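Local coordinates for thioredoxin reductase (Clostridium acetobutylicum ATCC 824, PDB 6GNA), which probably reduces thioredoxin with electrons supplied by ferredoxin, passing them through bound FAD without any need for a pyridine nucleotide, at residues A[152-156]-A[219-223]; A[230-234]-A[247-251]. All coordinates share one frame; numbering follows the deposited sequence.

Contact 1: residues A[152-156]-A[219-223]. With FAD (flavin-adenine dinucleotide), chain B.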
ATOM      1  N   TYR A 152     -27.065  -8.897 -10.513  1.00 21.60           N
ATOM      2  CA  TYR A 152     -25.687  -9.276 -10.806  1.00 23.28           C
ATOM      3  C   TYR A 152     -25.096 -10.193  -9.746  1.00 21.87           C
ATOM      4  O   TYR A 152     -23.945 -10.623  -9.887  1.00 25.31           O
ATOM      5  CB  TYR A 152     -24.815  -8.020 -10.964  1.00 23.46           C
ATOM      6  CG  TYR A 152     -25.191  -7.139 -12.156  1.00 25.74           C
ATOM      7  CD1 TYR A 152     -26.287  -6.282 -12.102  1.00 24.54           C
ATOM      8  CD2 TYR A 152     -24.437  -7.158 -13.333  1.00 32.62           C
ATOM      9  CE1 TYR A 152     -26.641  -5.486 -13.185  1.00 30.58           C
ATOM     10  CE2 TYR A 152     -24.787  -6.361 -14.425  1.00 41.83           C
ATOM     11  CZ  TYR A 152     -25.894  -5.533 -14.343  1.00 33.36           C
ATOM     12  OH  TYR A 152     -26.258  -4.724 -15.402  1.00 38.43           O
ATOM     13  N   ASN A 153     -25.862 -10.566  -8.720  1.00 21.44           N
ATOM     14  CA  ASN A 153     -25.367 -11.440  -7.670  1.00 21.36           C
ATOM     15  C   ASN A 153     -26.564 -12.167  -7.063  1.00 23.52           C
ATOM     16  O   ASN A 153     -27.717 -11.907  -7.415  1.00 22.08           O
ATOM     17  CB  ASN A 153     -24.559 -10.664  -6.627  1.00 21.96           C
ATOM     18  CG  ASN A 153     -25.350  -9.566  -5.969  1.00 22.21           C
ATOM     19  OD1 ASN A 153     -26.583  -9.597  -5.909  1.00 22.12           O
ATOM     20  ND2 ASN A 153     -24.634  -8.575  -5.466  1.00 22.70           N
ATOM     21  N   LYS A 154     -26.282 -13.071  -6.121  1.00 23.92           N
ATOM     22  CA  LYS A 154     -27.340 -13.893  -5.538  1.00 22.35           C
ATOM     23  C   LYS A 154     -28.266 -13.095  -4.617  1.00 24.11           C
ATOM     24  O   LYS A 154     -29.465 -13.389  -4.538  1.00 23.13           O
ATOM     25  CB  LYS A 154     -26.752 -15.082  -4.773  1.00 26.27           C
ATOM     26  CG  LYS A 154     -25.980 -16.094  -5.631  1.00 26.19           C
ATOM     27  CD  LYS A 154     -26.842 -16.821  -6.644  1.00 25.72           C
ATOM     28  CE  LYS A 154     -27.847 -17.750  -6.016  1.00 24.47           C
ATOM     29  NZ  LYS A 154     -28.623 -18.443  -7.075  1.00 25.28           N
ATOM     30  N   GLU A 155     -27.725 -12.116  -3.887  1.00 21.88           N
ATOM     31  CA  GLU A 155     -28.567 -11.296  -3.010  1.00 22.34           C
ATOM     32  C   GLU A 155     -29.708 -10.640  -3.774  1.00 22.35           C
ATOM     33  O   GLU A 155     -30.788 -10.425  -3.210  1.00 22.67           O
ATOM     34  CB  GLU A 155     -27.711 -10.243  -2.306  1.00 22.82           C
ATOM     35  CG  GLU A 155     -28.411  -9.581  -1.096  1.00 23.42           C
ATOM     36  CD  GLU A 155     -29.305  -8.410  -1.450  1.00 23.72           C
ATOM     37  OE1 GLU A 155     -29.156  -7.817  -2.551  1.00 23.56           O
ATOM     38  OE2 GLU A 155     -30.153  -8.059  -0.599  1.00 24.72           O
ATOM     39  N   ALA A 156     -29.494 -10.341  -5.054  1.00 22.09           N
ATOM     40  CA  ALA A 156     -30.530  -9.715  -5.868  1.00 22.16           C
ATOM     41  C   ALA A 156     -31.778 -10.588  -5.956  1.00 22.02           C
ATOM     42  O   ALA A 156     -32.894 -10.065  -6.046  1.00 22.32           O
ATOM     43  CB  ALA A 156     -29.962  -9.413  -7.261  1.00 21.92           C
ATOM     44  N   VAL A 219     -30.836  -1.886 -10.298  1.00 22.78           N
ATOM     45  CA  VAL A 219     -29.593  -2.456 -10.780  1.00 23.26           C
ATOM     46  C   VAL A 219     -28.831  -2.906  -9.539  1.00 22.32           C
ATOM     47  O   VAL A 219     -28.359  -2.066  -8.764  1.00 24.51           O
ATOM     48  CB  VAL A 219     -28.828  -1.394 -11.583  1.00 25.81           C
ATOM     49  CG1 VAL A 219     -27.428  -1.852 -11.896  1.00 28.62           C
ATOM     50  CG2 VAL A 219     -29.610  -1.050 -12.856  1.00 25.31           C
ATOM     51  N   LEU A 220     -28.752  -4.222  -9.313  1.00 21.24           N
ATOM     52  CA  LEU A 220     -28.283  -4.780  -8.038  1.00 23.47           C
ATOM     53  C   LEU A 220     -26.962  -5.516  -8.223  1.00 22.38           C
ATOM     54  O   LEU A 220     -26.925  -6.665  -8.681  1.00 21.62           O
ATOM     55  CB  LEU A 220     -29.333  -5.676  -7.399  1.00 20.73           C
ATOM     56  CG  LEU A 220     -30.681  -5.012  -7.090  1.00 20.91           C
ATOM     57  CD1 LEU A 220     -31.515  -6.001  -6.280  1.00 24.21           C
ATOM     58  CD2 LEU A 220     -30.504  -3.680  -6.350  1.00 22.25           C
ATOM     59  N   LYS A 221     -25.899  -4.874  -7.782  1.00 24.59           N
ATOM     60  CA  LYS A 221     -24.546  -5.388  -7.861  1.00 23.61           C
ATOM     61  C   LYS A 221     -24.044  -5.605  -6.429  1.00 23.04           C
ATOM     62  O   LYS A 221     -24.785  -5.435  -5.456  1.00 25.10           O
ATOM     63  CB  LYS A 221     -23.692  -4.414  -8.687  1.00 24.12           C
ATOM     64  CG  LYS A 221     -24.166  -4.298 -10.138  1.00 27.39           C
ATOM     65  CD  LYS A 221     -23.345  -3.328 -10.996  1.00 26.13           C
ATOM     66  CE  LYS A 221     -23.974  -3.155 -12.374  1.00 31.58           C
ATOM     67  NZ  LYS A 221     -23.229  -2.255 -13.310  1.00 39.96           N
ATOM     68  N   ASP A 222     -22.768  -5.969  -6.287  1.00 21.04           N
ATOM     69  CA  ASP A 222     -22.249  -6.235  -4.947  1.00 21.84           C
ATOM     70  C   ASP A 222     -22.317  -4.993  -4.070  1.00 21.97           C
ATOM     71  O   ASP A 222     -22.463  -5.093  -2.848  1.00 24.98           O
ATOM     72  CB  ASP A 222     -20.806  -6.720  -5.019  1.00 21.82           C
ATOM     73  CG  ASP A 222     -20.681  -8.164  -5.477  1.00 23.90           C
ATOM     74  OD1 ASP A 222     -21.703  -8.860  -5.705  1.00 23.69           O
ATOM     75  OD2 ASP A 222     -19.518  -8.635  -5.563  1.00 25.64           O
ATOM     76  N   SER A 223     -22.276  -3.836  -4.699  1.00 21.87           N
ATOM     77  CA  SER A 223     -22.397  -2.605  -3.963  1.00 24.29           C
ATOM     78  C   SER A 223     -22.914  -1.510  -4.863  1.00 22.81           C
ATOM     79  O   SER A 223     -22.627  -1.488  -6.051  1.00 27.19           O
ATOM     80  CB  SER A 223     -21.030  -2.191  -3.401  1.00 22.44           C
ATOM     81  OG  SER A 223     -21.101  -0.959  -2.708  1.00 27.83           O
TER
HETATM   82  PA  FAD B 300     -12.357  -6.991  -4.007  1.00 17.29           P
HETATM   83  O1A FAD B 300     -11.299  -8.050  -4.189  1.00 18.32           O
HETATM   84  O2A FAD B 300     -13.340  -6.731  -5.122  1.00 19.55           O
HETATM   85  O5B FAD B 300     -13.189  -7.321  -2.672  1.00 16.60           O
HETATM   86  C5B FAD B 300     -14.484  -6.768  -2.481  1.00 20.64           C
HETATM   87  C4B FAD B 300     -15.318  -7.690  -1.605  1.00 20.26           C
HETATM   88  O4B FAD B 300     -16.192  -6.912  -0.785  1.00 21.29           O
HETATM   89  C3B FAD B 300     -16.186  -8.608  -2.449  1.00 22.93           C
HETATM   90  O3B FAD B 300     -16.177  -9.935  -1.918  1.00 25.88           O
HETATM   91  C2B FAD B 300     -17.571  -8.012  -2.354  1.00 22.58           C
HETATM   92  O2B FAD B 300     -18.597  -9.006  -2.410  1.00 26.21           O
HETATM   93  C1B FAD B 300     -17.548  -7.298  -1.013  1.00 20.83           C
HETATM   94  N9A FAD B 300     -18.432  -6.113  -1.033  1.00 19.11           N
HETATM   95  C8A FAD B 300     -18.366  -5.081  -1.895  1.00 20.38           C
HETATM   96  N7A FAD B 300     -19.334  -4.171  -1.620  1.00 20.78           N
HETATM   97  C5A FAD B 300     -20.035  -4.625  -0.568  1.00 19.12           C
HETATM   98  C6A FAD B 300     -21.188  -4.159   0.232  1.00 19.69           C
HETATM   99  N6A FAD B 300     -21.804  -2.988  -0.048  1.00 19.84           N
HETATM  100  N1A FAD B 300     -21.601  -4.944   1.250  1.00 19.14           N
HETATM  101  C2A FAD B 300     -21.004  -6.113   1.547  1.00 21.41           C
HETATM  102  N3A FAD B 300     -19.953  -6.591   0.860  1.00 21.65           N
HETATM  103  C4A FAD B 300     -19.436  -5.907  -0.186  1.00 19.14           C
HETATM  104  N1  FAD B 300      -4.173  -8.371  -8.890  1.00 20.20           N
HETATM  105  C2  FAD B 300      -2.853  -8.634  -8.716  1.00 20.32           C
HETATM  106  O2  FAD B 300      -2.178  -7.861  -8.006  1.00 20.67           O
HETATM  107  N3  FAD B 300      -2.237  -9.691  -9.276  1.00 20.30           N
HETATM  108  C4  FAD B 300      -2.894 -10.564 -10.049  1.00 21.67           C
HETATM  109  O4  FAD B 300      -2.301 -11.538 -10.558  1.00 23.78           O
HETATM  110  C4X FAD B 300      -4.341 -10.349 -10.291  1.00 21.38           C
HETATM  111  N5  FAD B 300      -5.067 -11.188 -11.059  1.00 23.64           N
HETATM  112  C5X FAD B 300      -6.385 -10.970 -11.264  1.00 24.23           C
HETATM  113  C6  FAD B 300      -7.112 -11.848 -12.059  1.00 25.34           C
HETATM  114  C7  FAD B 300      -8.467 -11.635 -12.276  1.00 26.72           C
HETATM  115  C7M FAD B 300      -9.253 -12.586 -13.139  1.00 27.33           C
HETATM  116  C8  FAD B 300      -9.144 -10.466 -11.657  1.00 24.31           C
HETATM  117  C8M FAD B 300     -10.612 -10.230 -11.890  1.00 25.33           C
HETATM  118  C9  FAD B 300      -8.420  -9.587 -10.861  1.00 22.01           C
HETATM  119  C9A FAD B 300      -7.066  -9.798 -10.642  1.00 22.61           C
HETATM  120  N10 FAD B 300      -6.322  -8.903  -9.845  1.00 20.78           N
HETATM  121  C10 FAD B 300      -4.958  -9.173  -9.639  1.00 20.81           C
HETATM  122  C1' FAD B 300      -6.963  -7.747  -9.211  1.00 19.03           C
HETATM  123  C2' FAD B 300      -7.169  -8.018  -7.730  1.00 19.72           C
HETATM  124  O2' FAD B 300      -8.047  -9.140  -7.596  1.00 20.28           O
HETATM  125  C3' FAD B 300      -7.780  -6.807  -7.039  1.00 19.08           C
HETATM  126  O3' FAD B 300      -6.890  -5.693  -7.139  1.00 19.12           O
HETATM  127  C4' FAD B 300      -8.056  -7.101  -5.572  1.00 18.44           C
HETATM  128  O4' FAD B 300      -8.952  -8.214  -5.467  1.00 19.23           O
HETATM  129  C5' FAD B 300      -8.652  -5.882  -4.879  1.00 16.32           C
HETATM  130  O5' FAD B 300      -9.262  -6.310  -3.669  1.00 16.51           O
HETATM  131  P   FAD B 300     -10.278  -5.373  -2.855  1.00 17.06           P
HETATM  132  O1P FAD B 300     -10.422  -5.939  -1.464  1.00 18.12           O
HETATM  133  O2P FAD B 300      -9.923  -3.918  -3.031  1.00 17.62           O
HETATM  134  O3P FAD B 300     -11.664  -5.576  -3.655  1.00 17.33           O
HETATM  135  O   HOH W   1     -25.556  -1.809 -14.772  1.00 40.96           O

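Contact 2: residues A[230-234]-A[247-251]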
ATOM      1  N   VAL A 230     -22.685   5.848   0.227  1.00 25.38           N
ATOM      2  CA  VAL A 230     -22.277   6.751   1.303  1.00 25.56           C
ATOM      3  C   VAL A 230     -22.631   8.170   0.874  1.00 25.34           C
ATOM      4  O   VAL A 230     -21.791   8.882   0.293  1.00 25.58           O
ATOM      5  CB  VAL A 230     -20.779   6.626   1.643  1.00 23.57           C
ATOM      6  CG1 VAL A 230     -20.486   7.400   2.922  1.00 26.43           C
ATOM      7  CG2 VAL A 230     -20.376   5.171   1.782  1.00 23.85           C
ATOM      8  N   PRO A 231     -23.846   8.629   1.131  1.00 25.62           N
ATOM      9  CA  PRO A 231     -24.205   9.986   0.724  1.00 27.72           C
ATOM     10  C   PRO A 231     -23.221  11.014   1.260  1.00 26.86           C
ATOM     11  O   PRO A 231     -22.830  10.986   2.432  1.00 30.37           O
ATOM     12  CB  PRO A 231     -25.597  10.178   1.331  1.00 30.09           C
ATOM     13  CG  PRO A 231     -26.152   8.819   1.394  1.00 30.96           C
ATOM     14  CD  PRO A 231     -24.992   7.923   1.723  1.00 25.62           C
ATOM     15  N   GLY A 232     -22.801  11.922   0.375  1.00 27.88           N
ATOM     16  CA  GLY A 232     -21.859  12.965   0.721  1.00 29.00           C
ATOM     17  C   GLY A 232     -20.411  12.599   0.483  1.00 27.91           C
ATOM     18  O   GLY A 232     -19.531  13.454   0.644  1.00 28.87           O
ATOM     19  N   LEU A 233     -20.131  11.355   0.121  1.00 26.82           N
ATOM     20  CA  LEU A 233     -18.760  10.922  -0.086  1.00 25.30           C
ATOM     21  C   LEU A 233     -18.215  11.531  -1.373  1.00 27.16           C
ATOM     22  O   LEU A 233     -18.902  11.566  -2.397  1.00 29.29           O
ATOM     23  CB  LEU A 233     -18.728   9.397  -0.177  1.00 23.98           C
ATOM     24  CG  LEU A 233     -17.351   8.764  -0.361  1.00 22.82           C
ATOM     25  CD1 LEU A 233     -16.487   8.947   0.862  1.00 24.20           C
ATOM     26  CD2 LEU A 233     -17.520   7.278  -0.632  1.00 23.63           C
ATOM     27  N   TYR A 234     -16.963  11.981  -1.321  1.00 26.94           N
ATOM     28  CA  TYR A 234     -16.313  12.596  -2.473  1.00 28.85           C
ATOM     29  C   TYR A 234     -15.655  11.526  -3.350  1.00 25.62           C
ATOM     30  O   TYR A 234     -14.762  10.791  -2.904  1.00 25.40           O
ATOM     31  CB  TYR A 234     -15.274  13.621  -2.017  1.00 28.72           C
ATOM     32  CG  TYR A 234     -14.471  14.191  -3.155  1.00 29.25           C
ATOM     33  CD1 TYR A 234     -15.083  14.884  -4.187  1.00 31.10           C
ATOM     34  CD2 TYR A 234     -13.092  14.004  -3.205  1.00 31.65           C
ATOM     35  CE1 TYR A 234     -14.347  15.414  -5.228  1.00 30.34           C
ATOM     36  CE2 TYR A 234     -12.345  14.550  -4.227  1.00 31.44           C
ATOM     37  CZ  TYR A 234     -12.969  15.208  -5.247  1.00 33.46           C
ATOM     38  OH  TYR A 234     -12.218  15.744  -6.272  1.00 36.36           O
ATOM     39  N   GLU A 247      -7.796   8.530   4.435  1.00 25.08           N
ATOM     40  CA  GLU A 247      -8.963   9.292   4.851  1.00 24.85           C
ATOM     41  C   GLU A 247      -9.738   9.791   3.635  1.00 25.00           C
ATOM     42  O   GLU A 247      -9.152  10.331   2.694  1.00 26.45           O
ATOM     43  CB  GLU A 247      -8.506  10.497   5.674  1.00 25.29           C
ATOM     44  CG  GLU A 247      -7.899  10.115   7.008  1.00 28.26           C
ATOM     45  CD  GLU A 247      -7.167  11.253   7.704  1.00 37.71           C
ATOM     46  OE1 GLU A 247      -6.834  12.265   7.050  1.00 35.42           O
ATOM     47  OE2 GLU A 247      -6.921  11.117   8.920  1.00 37.55           O
ATOM     48  N   THR A 248     -11.056   9.631   3.660  1.00 27.12           N
ATOM     49  CA  THR A 248     -11.919  10.253   2.664  1.00 24.51           C
ATOM     50  C   THR A 248     -12.258  11.669   3.120  1.00 27.39           C
ATOM     51  O   THR A 248     -11.728  12.159   4.122  1.00 28.17           O
ATOM     52  CB  THR A 248     -13.219   9.459   2.512  1.00 24.13           C
ATOM     53  OG1 THR A 248     -14.050   9.682   3.663  1.00 24.06           O
ATOM     54  CG2 THR A 248     -12.965   7.952   2.320  1.00 24.16           C
ATOM     55  N   ASN A 249     -13.173  12.333   2.403  1.00 25.93           N
ATOM     56  CA  ASN A 249     -13.651  13.653   2.809  1.00 27.56           C
ATOM     57  C   ASN A 249     -14.520  13.608   4.062  1.00 28.59           C
ATOM     58  O   ASN A 249     -14.804  14.662   4.633  1.00 32.91           O
ATOM     59  CB  ASN A 249     -14.443  14.331   1.680  1.00 29.08           C
ATOM     60  CG  ASN A 249     -15.747  13.644   1.384  1.00 27.93           C
ATOM     61  OD1 ASN A 249     -15.782  12.419   1.274  1.00 27.82           O
ATOM     62  ND2 ASN A 249     -16.823  14.400   1.257  1.00 29.16           N
ATOM     63  N   ILE A 250     -14.950  12.430   4.503  1.00 28.86           N
ATOM     64  CA  ILE A 250     -15.848  12.289   5.643  1.00 27.06           C
ATOM     65  C   ILE A 250     -15.026  11.856   6.848  1.00 29.01           C
ATOM     66  O   ILE A 250     -14.411  10.787   6.830  1.00 28.45           O
ATOM     67  CB  ILE A 250     -16.980  11.292   5.338  1.00 27.27           C
ATOM     68  CG1 ILE A 250     -17.883  11.830   4.215  1.00 31.54           C
ATOM     69  CG2 ILE A 250     -17.825  11.010   6.591  1.00 30.13           C
ATOM     70  CD1 ILE A 250     -18.917  10.820   3.711  1.00 32.83           C
ATOM     71  N   ASP A 251     -15.001  12.676   7.898  1.00 32.14           N
ATOM     72  CA  ASP A 251     -14.198  12.343   9.071  1.00 30.47           C
ATOM     73  C   ASP A 251     -14.621  10.986   9.627  1.00 31.61           C
ATOM     74  O   ASP A 251     -15.812  10.702   9.770  1.00 32.37           O
ATOM     75  CB  ASP A 251     -14.370  13.423  10.141  1.00 34.56           C
ATOM     76  CG  ASP A 251     -13.458  13.212  11.338  1.00 41.26           C
ATOM     77  OD1 ASP A 251     -12.242  13.005  11.136  1.00 47.37           O
ATOM     78  OD2 ASP A 251     -13.956  13.260  12.482  1.00 66.91           O
TER
HETATM   79  O   HOH W   2     -13.322  11.062  -0.455  1.00 23.65           O

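Contact 1: residues A[152-156]-A[219-223]
K221 runs alongside Y152 in the same direction, its methylene chain lying against one face of the phenol. K221 CE sits over the ring centre, 3.6 Å from the centroid of Y152, in a CH-pi contact. Beyond it, K221 NZ makes a cation-pi contact, and a shared water, which accepts from NZ, links it to Y152 OH; T117 OG1 is a further partner of the ammonium group. L220 contributes its carbonyl and its side chain: L220 O lies in the ring plane at the edge of Y152 and also accepts from Y152 N at 2.9 Å, while L220 CB and CD1 pack on A156 CB, the former at 3.8 Å.

N153 bonds both ways, to the start of the helix and to D222, which touches the cofactor. Its CG stands between the backbone N and the carbonyl carbon (chi1 59°), which turns OD1 back to take a capping bond from A156 N at 3.1 Å. The other amide arm, ND2, reaches D222 OD1 at 3.0 Å along a nearly straight line (173°), with amide and carboxylate almost coplanar and the anti lone pair in use. D222 OD2 then receives a weak bond from FAD O2B. Strand 146-151, helix 155-163 and strand 169-174 form a Rossmann-type beta-alpha-beta unit, in what probably corresponds to the NADPH domain of classical thioredoxin reductases, though this family is pyridine nucleotide-independent.

Contact 2: residues A[230-234]-A[247-251]
The flat group that organises this contact is the N249 carboxamide, gripped by the backbone of G232 and Y234. At its nitrogen end, ND2 donates to G232 O at 2.9 Å; the acceptor lies practically in the amide plane, and the bond is nearly straight (171°). At the oxygen end, OD1 accepts from Y234 N at 2.9 Å, but this donor stands well above the carbonyl plane. On that same face Y234 CB rests over the amide carbon, N249 CG, at 3.4 Å. The two bonds together fix the amide's rotation. A water extends the clasp, accepting from N249 N and lying in hydrogen-bonding contact with Y234 O.

I250 carries much of the apolar packing. CG1 is anti to the carbonyl carbon (chi1 -65°), and the extended chain brings CD1 onto the type II turn V230-L233, 3.8 Å from both V230 CG1 and L233 CA; the turn itself is closed by L233 N to V230 O. From the turn, L233 CD1 reaches T248 CB at 3.7 Å. T248 OG1 accepts from I250 N at 3.0 Å, an ST turn, and is also hydrogen-bonded to C253 O.

The turn follows helix 226-229 and leads into strand 235-236, while 247-251 runs toward strand 253-255. V230 packs on I87 and L110, and L233 also on L110; I250 touches A89 and T248 touches A255, placing both loops against strands 84-89, 108-110 and 253-255.

How the contacts relate
The two contacts follow one another along the chain, and only helix 226-229 and a short linker separate residue 223 from residue 230. Their centres are about 23 Å apart and their nearest atoms about 8 Å, so they do not touch. Contact 1 belongs to the parallel sheet containing strands 146-151 and 216-220, yet through D222 and S223 it reaches the adenosine part of FAD. Contact 2 is a loop clasp packed on strands of the two other sheets; the V230 side chain lies about 8 Å from FAD, too far for direct contact. The chain thus passes the cofactor as it goes from one sheet system to the other.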